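Local coordinates for CG8862 (PDB 3ISM), which probably cleaves DNA and RNA as a magnesium-dependent endonuclease of the non-specific nuclease family, and is held here in complex with its inhibitor EndoGI, at residues Val193-Ser207 against Phe239-Asn252. Sequence-based numbering, arbitrary orientation.
Sequences VIVGESADHKLHMES and FFDQINRKQLTTIN
Met-205 pairs in parallel with Ile-251, its N donating to Thr-250 O (2.9 Å) and its O accepting from Asn-252 N. Two residues back, Thr-249 N gives Leu-203 O a short, nearly straight bond (2.7 Å). The pairing is prolonged by a side chain: Asn-252 OD1 takes the place of a strand carbonyl and accepts from Ser-207 N at 2.9 Å. Along its other edge, strand 203-211 forms a hairpin with strand 189-197. Helix 228-235 connects the parallel strands 203-211 and 250-251, a beta-alpha-beta crossover near one end of the mixed sheet of this His-Me finger nuclease.

On the sheet face bearing His-204 and Thr-250, imidazole ND1 is hydrogen-bonded to the threonine OG1 at 2.9 Å, in the plane of the ring, and either group could be the donor. A chi1 of 63° sets that hydroxyl between the backbone N and the carbonyl carbon of Thr-250, where it also reaches a water that donates to Met-205 O.

The other face is largely apolar and is covered by residues 239-248, with Pro-228 of helix 228-235 packing on Met-205. Val-195 CG2 sits over the centre of the Phe-240 ring, 3.5 Å from its centroid, in a CH-pi contact, while Val-193 O lies at the ring's edge. Met-205 runs out extended, then bends at chi3 (-78°), which brings CE to Phe-240 CD2 (3.9 Å) and leaves SD over the guanidinium of Arg-245, itself salt-bridged to Glu-229 and Glu-232. Leu-248 spans two successive residues of this face, CD1 against Met-205 CB and CD2 against Leu-203 CB.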
ATOM      1  N   VAL B 193     -12.368  -9.167 -11.866  1.00 29.06           N
ATOM      2  CA  VAL B 193     -13.629  -9.578 -11.279  1.00 29.04           C
ATOM      3  C   VAL B 193     -14.719  -9.135 -12.244  1.00 29.17           C
ATOM      4  O   VAL B 193     -14.790  -7.967 -12.602  1.00 29.22           O
ATOM      5  CB  VAL B 193     -13.829  -9.013  -9.832  1.00 28.82           C
ATOM      6  CG1 VAL B 193     -15.188  -9.462  -9.265  1.00 29.66           C
ATOM      7  CG2 VAL B 193     -12.703  -9.489  -8.910  1.00 27.68           C
ATOM      8  N   ILE B 194     -15.556 -10.090 -12.657  1.00 29.29           N
ATOM      9  CA  ILE B 194     -16.394  -9.975 -13.853  1.00 29.11           C
ATOM     10  C   ILE B 194     -17.857 -10.357 -13.567  1.00 29.61           C
ATOM     11  O   ILE B 194     -18.119 -11.360 -12.907  1.00 30.15           O
ATOM     12  CB  ILE B 194     -15.860 -10.950 -14.950  1.00 29.05           C
ATOM     13  CG1 ILE B 194     -14.353 -10.754 -15.201  1.00 27.97           C
ATOM     14  CG2 ILE B 194     -16.664 -10.845 -16.233  1.00 28.35           C
ATOM     15  CD1 ILE B 194     -13.609 -12.060 -15.479  1.00 27.22           C
ATOM     16  N   VAL B 195     -18.807  -9.574 -14.069  1.00 29.16           N
ATOM     17  CA  VAL B 195     -20.211  -9.955 -13.993  1.00 29.04           C
ATOM     18  C   VAL B 195     -20.824  -9.894 -15.381  1.00 29.85           C
ATOM     19  O   VAL B 195     -20.762  -8.860 -16.042  1.00 29.55           O
ATOM     20  CB  VAL B 195     -21.010  -9.046 -12.999  1.00 29.32           C
ATOM     21  CG1 VAL B 195     -22.531  -9.143 -13.219  1.00 27.57           C
ATOM     22  CG2 VAL B 195     -20.660  -9.382 -11.561  1.00 26.91           C
ATOM     23  N   GLY B 196     -21.399 -11.012 -15.823  1.00 30.42           N
ATOM     24  CA  GLY B 196     -22.146 -11.059 -17.075  1.00 31.23           C
ATOM     25  C   GLY B 196     -23.637 -11.077 -16.810  1.00 32.30           C
ATOM     26  O   GLY B 196     -24.099 -11.720 -15.864  1.00 32.06           O
ATOM     27  N   GLU B 197     -24.382 -10.357 -17.643  1.00 33.37           N
ATOM     28  CA  GLU B 197     -25.841 -10.341 -17.594  1.00 34.97           C
ATOM     29  C   GLU B 197     -26.372 -11.198 -18.729  1.00 35.64           C
ATOM     30  O   GLU B 197     -26.121 -10.889 -19.892  1.00 35.68           O
ATOM     31  CB  GLU B 197     -26.371  -8.918 -17.780  1.00 34.67           C
ATOM     32  CG  GLU B 197     -25.890  -7.904 -16.755  1.00 35.55           C
ATOM     33  CD  GLU B 197     -26.388  -6.499 -17.054  1.00 36.13           C
ATOM     34  OE1 GLU B 197     -27.007  -6.290 -18.118  1.00 38.54           O
ATOM     35  OE2 GLU B 197     -26.152  -5.595 -16.231  1.00 38.64           O
ATOM     36  N   SER B 198     -27.095 -12.268 -18.404  1.00 36.59           N
ATOM     37  CA  SER B 198     -27.672 -13.141 -19.429  0.50 37.54           C
ATOM     38  C   SER B 198     -28.927 -12.514 -20.021  1.00 38.05           C
ATOM     39  O   SER B 198     -29.314 -11.408 -19.625  1.00 38.46           O
ATOM     40  CB  SER B 198     -27.981 -14.524 -18.856  0.50 37.38           C
ATOM     41  OG  SER B 198     -26.785 -15.194 -18.499  0.50 37.55           O
ATOM     42  N   ALA B 199     -29.551 -13.224 -20.962  1.00 39.08           N
ATOM     43  CA  ALA B 199     -30.760 -12.772 -21.651  1.00 40.04           C
ATOM     44  C   ALA B 199     -31.906 -12.585 -20.666  1.00 40.79           C
ATOM     45  O   ALA B 199     -32.519 -11.511 -20.615  1.00 41.26           O
ATOM     46  CB  ALA B 199     -31.143 -13.752 -22.740  1.00 40.04           C
ATOM     47  N   ASP B 200     -32.179 -13.625 -19.875  1.00 41.31           N
ATOM     48  CA  ASP B 200     -33.048 -13.491 -18.704  1.00 41.56           C
ATOM     49  C   ASP B 200     -32.323 -12.595 -17.721  1.00 41.61           C
ATOM     50  O   ASP B 200     -31.208 -12.152 -17.996  1.00 41.81           O
ATOM     51  CB  ASP B 200     -33.362 -14.856 -18.081  1.00 41.74           C
ATOM     52  CG  ASP B 200     -32.169 -15.803 -18.098  1.00 41.89           C
ATOM     53  OD1 ASP B 200     -31.043 -15.364 -17.777  1.00 40.02           O
ATOM     54  OD2 ASP B 200     -32.365 -16.992 -18.434  1.00 41.54           O
ATOM     55  N   HIS B 201     -32.914 -12.315 -16.570  1.00 41.60           N
ATOM     56  CA  HIS B 201     -32.292 -11.299 -15.710  1.00 41.74           C
ATOM     57  C   HIS B 201     -31.165 -11.810 -14.801  1.00 40.80           C
ATOM     58  O   HIS B 201     -30.774 -11.138 -13.835  1.00 41.03           O
ATOM     59  CB  HIS B 201     -33.359 -10.484 -14.978  1.00 42.47           C
ATOM     60  CG  HIS B 201     -34.252  -9.731 -15.915  1.00 44.33           C
ATOM     61  ND1 HIS B 201     -35.441 -10.246 -16.385  1.00 46.25           N
ATOM     62  CD2 HIS B 201     -34.104  -8.521 -16.507  1.00 45.99           C
ATOM     63  CE1 HIS B 201     -36.001  -9.376 -17.207  1.00 46.99           C
ATOM     64  NE2 HIS B 201     -35.212  -8.319 -17.296  1.00 47.35           N
ATOM     65  N   LYS B 202     -30.614 -12.969 -15.153  1.00 39.24           N
ATOM     66  CA  LYS B 202     -29.628 -13.637 -14.318  1.00 38.19           C
ATOM     67  C   LYS B 202     -28.252 -12.976 -14.380  1.00 36.92           C
ATOM     68  O   LYS B 202     -27.819 -12.464 -15.416  1.00 36.89           O
ATOM     69  CB  LYS B 202     -29.532 -15.126 -14.673  1.00 38.24           C
ATOM     70  CG  LYS B 202     -30.823 -15.918 -14.440  1.00 38.73           C
ATOM     71  CD  LYS B 202     -30.722 -17.317 -15.038  1.00 38.72           C
ATOM     72  CE  LYS B 202     -32.071 -18.024 -15.036  1.00 40.59           C
ATOM     73  NZ  LYS B 202     -32.555 -18.287 -13.653  1.00 41.21           N
ATOM     74  N   LEU B 203     -27.571 -12.993 -13.247  1.00 35.37           N
ATOM     75  CA  LEU B 203     -26.251 -12.417 -13.153  1.00 33.73           C
ATOM     76  C   LEU B 203     -25.240 -13.522 -12.837  1.00 32.81           C
ATOM     77  O   LEU B 203     -25.488 -14.377 -11.990  1.00 32.36           O
ATOM     78  CB  LEU B 203     -26.241 -11.312 -12.098  1.00 33.61           C
ATOM     79  CG  LEU B 203     -27.250 -10.166 -12.299  1.00 34.06           C
ATOM     80  CD1 LEU B 203     -27.182  -9.158 -11.157  1.00 33.06           C
ATOM     81  CD2 LEU B 203     -27.051  -9.459 -13.630  1.00 33.06           C
ATOM     82  N   HIS B 204     -24.110 -13.508 -13.541  1.00 31.53           N
ATOM     83  CA  HIS B 204     -23.075 -14.521 -13.367  1.00 30.46           C
ATOM     84  C   HIS B 204     -21.744 -13.853 -13.112  1.00 30.03           C
ATOM     85  O   HIS B 204     -21.315 -13.013 -13.898  1.00 30.11           O
ATOM     86  CB  HIS B 204     -22.952 -15.398 -14.613  1.00 30.24           C
ATOM     87  CG  HIS B 204     -24.245 -16.008 -15.048  1.00 29.60           C
ATOM     88  ND1 HIS B 204     -24.574 -17.319 -14.788  1.00 28.46           N
ATOM     89  CD2 HIS B 204     -25.302 -15.475 -15.705  1.00 28.81           C
ATOM     90  CE1 HIS B 204     -25.772 -17.575 -15.284  1.00 28.69           C
ATOM     91  NE2 HIS B 204     -26.232 -16.475 -15.852  1.00 28.87           N
ATOM     92  N   MET B 205     -21.082 -14.247 -12.036  1.00 29.39           N
ATOM     93  CA  MET B 205     -19.776 -13.664 -11.689  1.00 29.63           C
ATOM     94  C   MET B 205     -18.604 -14.618 -11.912  1.00 28.60           C
ATOM     95  O   MET B 205     -18.708 -15.811 -11.646  1.00 28.46           O
ATOM     96  CB  MET B 205     -19.781 -13.179 -10.244  1.00 28.82           C
ATOM     97  CG  MET B 205     -18.472 -12.571  -9.795  1.00 30.95           C
ATOM     98  SD  MET B 205     -18.577 -11.924  -8.139  1.00 32.06           S
ATOM     99  CE  MET B 205     -19.449 -10.386  -8.411  1.00 30.73           C
ATOM    100  N   GLU B 206     -17.498 -14.078 -12.407  1.00 28.05           N
ATOM    101  CA  GLU B 206     -16.224 -14.795 -12.472  1.00 28.58           C
ATOM    102  C   GLU B 206     -15.155 -13.923 -11.830  1.00 28.28           C
ATOM    103  O   GLU B 206     -15.207 -12.704 -11.920  1.00 27.63           O
ATOM    104  CB  GLU B 206     -15.820 -15.094 -13.935  1.00 28.21           C
ATOM    105  CG  GLU B 206     -16.780 -15.988 -14.695  1.00 29.52           C
ATOM    106  CD  GLU B 206     -16.273 -16.400 -16.075  1.00 29.79           C
ATOM    107  OE1 GLU B 206     -15.147 -16.020 -16.475  1.00 32.09           O
ATOM    108  OE2 GLU B 206     -17.018 -17.105 -16.771  1.00 30.10           O
ATOM    109  N   SER B 207     -14.185 -14.543 -11.167  1.00 28.99           N
ATOM    110  CA  SER B 207     -13.050 -13.782 -10.650  1.00 29.25           C
ATOM    111  C   SER B 207     -11.773 -14.600 -10.666  1.00 28.78           C
ATOM    112  O   SER B 207     -11.774 -15.783 -10.306  1.00 28.59           O
ATOM    113  CB  SER B 207     -13.327 -13.224  -9.246  1.00 29.37           C
ATOM    114  OG  SER B 207     -13.738 -14.239  -8.365  1.00 31.35           O
ATOM    115  N   PHE B 239     -16.193  -5.140  -4.797  1.00 31.67           N
ATOM    116  CA  PHE B 239     -16.618  -5.182  -6.204  1.00 31.39           C
ATOM    117  C   PHE B 239     -18.100  -5.469  -6.313  1.00 31.81           C
ATOM    118  O   PHE B 239     -18.658  -6.261  -5.529  1.00 31.86           O
ATOM    119  CB  PHE B 239     -15.799  -6.217  -7.003  1.00 31.19           C
ATOM    120  CG  PHE B 239     -14.316  -6.087  -6.812  1.00 30.55           C
ATOM    121  CD1 PHE B 239     -13.610  -5.033  -7.394  1.00 30.69           C
ATOM    122  CD2 PHE B 239     -13.625  -7.004  -6.037  1.00 29.30           C
ATOM    123  CE1 PHE B 239     -12.230  -4.901  -7.201  1.00 29.01           C
ATOM    124  CE2 PHE B 239     -12.252  -6.881  -5.827  1.00 29.56           C
ATOM    125  CZ  PHE B 239     -11.548  -5.828  -6.431  1.00 29.45           C
ATOM    126  N   PHE B 240     -18.745  -4.794  -7.269  1.00 31.98           N
ATOM    127  CA  PHE B 240     -20.156  -5.009  -7.543  1.00 32.44           C
ATOM    128  C   PHE B 240     -20.985  -4.922  -6.253  1.00 33.27           C
ATOM    129  O   PHE B 240     -21.869  -5.752  -5.993  1.00 33.26           O
ATOM    130  CB  PHE B 240     -20.340  -6.345  -8.293  1.00 31.62           C
ATOM    131  CG  PHE B 240     -19.588  -6.400  -9.611  1.00 31.24           C
ATOM    132  CD1 PHE B 240     -20.154  -5.876 -10.776  1.00 29.12           C
ATOM    133  CD2 PHE B 240     -18.305  -6.932  -9.680  1.00 29.19           C
ATOM    134  CE1 PHE B 240     -19.463  -5.900 -11.974  1.00 29.38           C
ATOM    135  CE2 PHE B 240     -17.610  -6.959 -10.880  1.00 27.73           C
ATOM    136  CZ  PHE B 240     -18.185  -6.443 -12.028  1.00 28.87           C
ATOM    137  N   ASP B 241     -20.686  -3.890  -5.458  1.00 34.60           N
ATOM    138  CA  ASP B 241     -21.353  -3.644  -4.172  1.00 35.50           C
ATOM    139  C   ASP B 241     -22.873  -3.475  -4.260  1.00 35.88           C
ATOM    140  O   ASP B 241     -23.567  -3.706  -3.272  1.00 36.32           O
ATOM    141  CB  ASP B 241     -20.688  -2.473  -3.395  1.00 36.12           C
ATOM    142  CG  ASP B 241     -20.877  -1.096  -4.067  1.00 37.66           C
ATOM    143  OD1 ASP B 241     -21.985  -0.798  -4.564  1.00 40.12           O
ATOM    144  OD2 ASP B 241     -19.906  -0.289  -4.082  1.00 40.19           O
ATOM    145  N   GLN B 242     -23.388  -3.097  -5.435  1.00 36.22           N
ATOM    146  CA  GLN B 242     -24.842  -3.008  -5.654  1.00 36.87           C
ATOM    147  C   GLN B 242     -25.522  -4.374  -5.825  1.00 37.09           C
ATOM    148  O   GLN B 242     -26.737  -4.475  -5.726  1.00 36.74           O
ATOM    149  CB  GLN B 242     -25.184  -2.102  -6.853  1.00 36.93           C
ATOM    150  CG  GLN B 242     -24.726  -0.640  -6.715  1.00 37.56           C
ATOM    151  CD  GLN B 242     -25.361   0.061  -5.531  1.00 38.81           C
ATOM    152  OE1 GLN B 242     -26.564   0.330  -5.529  1.00 39.95           O
ATOM    153  NE2 GLN B 242     -24.558   0.353  -4.514  1.00 37.34           N
ATOM    154  N   ILE B 243     -24.738  -5.419  -6.079  1.00 37.68           N
ATOM    155  CA  ILE B 243     -25.265  -6.786  -6.157  1.00 38.31           C
ATOM    156  C   ILE B 243     -25.082  -7.535  -4.833  1.00 38.42           C
ATOM    157  O   ILE B 243     -23.964  -7.683  -4.351  1.00 38.33           O
ATOM    158  CB  ILE B 243     -24.559  -7.600  -7.267  1.00 38.45           C
ATOM    159  CG1 ILE B 243     -24.557  -6.819  -8.584  1.00 38.85           C
ATOM    160  CG2 ILE B 243     -25.217  -8.984  -7.440  1.00 38.15           C
ATOM    161  CD1 ILE B 243     -23.762  -7.479  -9.711  1.00 38.71           C
ATOM    162  N   ASN B 244     -26.184  -7.992  -4.249  1.00 38.96           N
ATOM    163  CA  ASN B 244     -26.145  -8.969  -3.153  1.00 39.25           C
ATOM    164  C   ASN B 244     -25.679 -10.309  -3.752  1.00 38.98           C
ATOM    165  O   ASN B 244     -26.260 -10.792  -4.722  1.00 39.10           O
ATOM    166  CB  ASN B 244     -27.547  -9.073  -2.523  1.00 39.65           C
ATOM    167  CG  ASN B 244     -27.661 -10.146  -1.437  1.00 40.44           C
ATOM    168  OD1 ASN B 244     -26.672 -10.651  -0.902  1.00 41.37           O
ATOM    169  ND2 ASN B 244     -28.900 -10.481  -1.098  1.00 43.02           N
ATOM    170  N   ARG B 245     -24.634 -10.900  -3.173  1.00 38.89           N
ATOM    171  CA  ARG B 245     -24.042 -12.139  -3.706  1.00 38.98           C
ATOM    172  C   ARG B 245     -25.010 -13.324  -3.654  1.00 39.17           C
ATOM    173  O   ARG B 245     -24.820 -14.323  -4.359  1.00 39.06           O
ATOM    174  CB  ARG B 245     -22.745 -12.496  -2.962  1.00 39.05           C
ATOM    175  CG  ARG B 245     -21.635 -11.462  -3.072  1.00 38.43           C
ATOM    176  CD  ARG B 245     -20.597 -11.797  -4.145  1.00 36.41           C
ATOM    177  NE  ARG B 245     -19.933 -10.575  -4.585  1.00 36.63           N
ATOM    178  CZ  ARG B 245     -18.767 -10.125  -4.131  1.00 35.53           C
ATOM    179  NH1 ARG B 245     -18.075 -10.813  -3.229  1.00 35.22           N
ATOM    180  NH2 ARG B 245     -18.279  -8.992  -4.610  1.00 34.72           N
ATOM    181  N   LYS B 246     -26.047 -13.200  -2.824  1.00 39.22           N
ATOM    182  CA  LYS B 246     -27.093 -14.207  -2.732  1.00 39.42           C
ATOM    183  C   LYS B 246     -28.036 -14.150  -3.927  1.00 39.15           C
ATOM    184  O   LYS B 246     -28.866 -15.041  -4.109  1.00 39.05           O
ATOM    185  CB  LYS B 246     -27.881 -14.053  -1.428  1.00 39.83           C
ATOM    186  CG  LYS B 246     -27.067 -14.374  -0.181  1.00 41.36           C
ATOM    187  CD  LYS B 246     -27.975 -14.544   1.034  1.00 43.82           C
ATOM    188  CE  LYS B 246     -27.199 -15.047   2.246  1.00 44.52           C
ATOM    189  NZ  LYS B 246     -26.159 -14.068   2.675  1.00 45.09           N
ATOM    190  N   GLN B 247     -27.911 -13.103  -4.741  1.00 38.93           N
ATOM    191  CA  GLN B 247     -28.742 -12.983  -5.946  1.00 38.72           C
ATOM    192  C   GLN B 247     -27.984 -13.250  -7.252  1.00 37.64           C
ATOM    193  O   GLN B 247     -28.538 -13.089  -8.337  1.00 37.62           O
ATOM    194  CB  GLN B 247     -29.452 -11.626  -5.993  1.00 39.06           C
ATOM    195  CG  GLN B 247     -30.834 -11.654  -5.368  1.00 41.13           C
ATOM    196  CD  GLN B 247     -31.399 -10.264  -5.133  1.00 43.16           C
ATOM    197  OE1 GLN B 247     -30.667  -9.330  -4.785  1.00 43.36           O
ATOM    198  NE2 GLN B 247     -32.711 -10.122  -5.318  1.00 42.87           N
ATOM    199  N   LEU B 248     -26.719 -13.650  -7.142  1.00 36.13           N
ATOM    200  CA  LEU B 248     -25.987 -14.131  -8.300  1.00 34.64           C
ATOM    201  C   LEU B 248     -26.537 -15.513  -8.651  1.00 34.30           C
ATOM    202  O   LEU B 248     -27.108 -16.198  -7.796  1.00 34.54           O
ATOM    203  CB  LEU B 248     -24.488 -14.208  -8.013  1.00 33.90           C
ATOM    204  CG  LEU B 248     -23.747 -12.873  -7.952  1.00 33.32           C
ATOM    205  CD1 LEU B 248     -22.312 -13.042  -7.466  1.00 29.91           C
ATOM    206  CD2 LEU B 248     -23.794 -12.156  -9.305  1.00 30.58           C
ATOM    207  N   THR B 249     -26.394 -15.916  -9.904  1.00 33.26           N
ATOM    208  CA  THR B 249     -26.847 -17.242 -10.302  1.00 32.88           C
ATOM    209  C   THR B 249     -25.681 -18.218 -10.211  1.00 32.20           C
ATOM    210  O   THR B 249     -25.825 -19.317  -9.670  1.00 31.88           O
ATOM    211  CB  THR B 249     -27.494 -17.227 -11.699  1.00 32.75           C
ATOM    212  OG1 THR B 249     -28.683 -16.431 -11.651  1.00 32.86           O
ATOM    213  CG2 THR B 249     -27.860 -18.634 -12.152  1.00 32.79           C
ATOM    214  N   THR B 250     -24.524 -17.804 -10.726  1.00 31.51           N
ATOM    215  CA  THR B 250     -23.307 -18.595 -10.598  1.00 30.96           C
ATOM    216  C   THR B 250     -22.125 -17.721 -10.238  1.00 31.06           C
ATOM    217  O   THR B 250     -22.095 -16.526 -10.550  1.00 31.14           O
ATOM    218  CB  THR B 250     -22.931 -19.363 -11.895  1.00 30.66           C
ATOM    219  OG1 THR B 250     -22.670 -18.425 -12.939  1.00 29.16           O
ATOM    220  CG2 THR B 250     -24.043 -20.335 -12.333  1.00 30.63           C
ATOM    221  N   ILE B 251     -21.151 -18.340  -9.579  1.00 31.11           N
ATOM    222  CA  ILE B 251     -19.873 -17.719  -9.283  1.00 31.69           C
ATOM    223  C   ILE B 251     -18.817 -18.712  -9.713  1.00 31.46           C
ATOM    224  O   ILE B 251     -18.801 -19.852  -9.234  1.00 31.56           O
ATOM    225  CB  ILE B 251     -19.714 -17.447  -7.779  1.00 31.80           C
ATOM    226  CG1 ILE B 251     -20.852 -16.548  -7.271  1.00 32.19           C
ATOM    227  CG2 ILE B 251     -18.334 -16.885  -7.496  1.00 31.29           C
ATOM    228  CD1 ILE B 251     -20.798 -16.242  -5.772  1.00 32.68           C
ATOM    229  N   ASN B 252     -17.951 -18.284 -10.626  1.00 31.16           N
ATOM    230  CA  ASN B 252     -16.959 -19.156 -11.241  1.00 31.32           C
ATOM    231  C   ASN B 252     -17.555 -20.489 -11.698  1.00 31.77           C
ATOM    232  O   ASN B 252     -17.016 -21.550 -11.404  1.00 31.40           O
ATOM    233  CB  ASN B 252     -15.749 -19.355 -10.319  1.00 30.82           C
ATOM    234  CG  ASN B 252     -14.894 -18.095 -10.208  1.00 31.45           C
ATOM    235  OD1 ASN B 252     -14.658 -17.412 -11.201  1.00 32.38           O
ATOM    236  ND2 ASN B 252     -14.431 -17.786  -8.998  1.00 30.64           N
TER
HETATM  237  O   HOH W   1     -20.057 -17.643 -13.279  1.00 35.44           O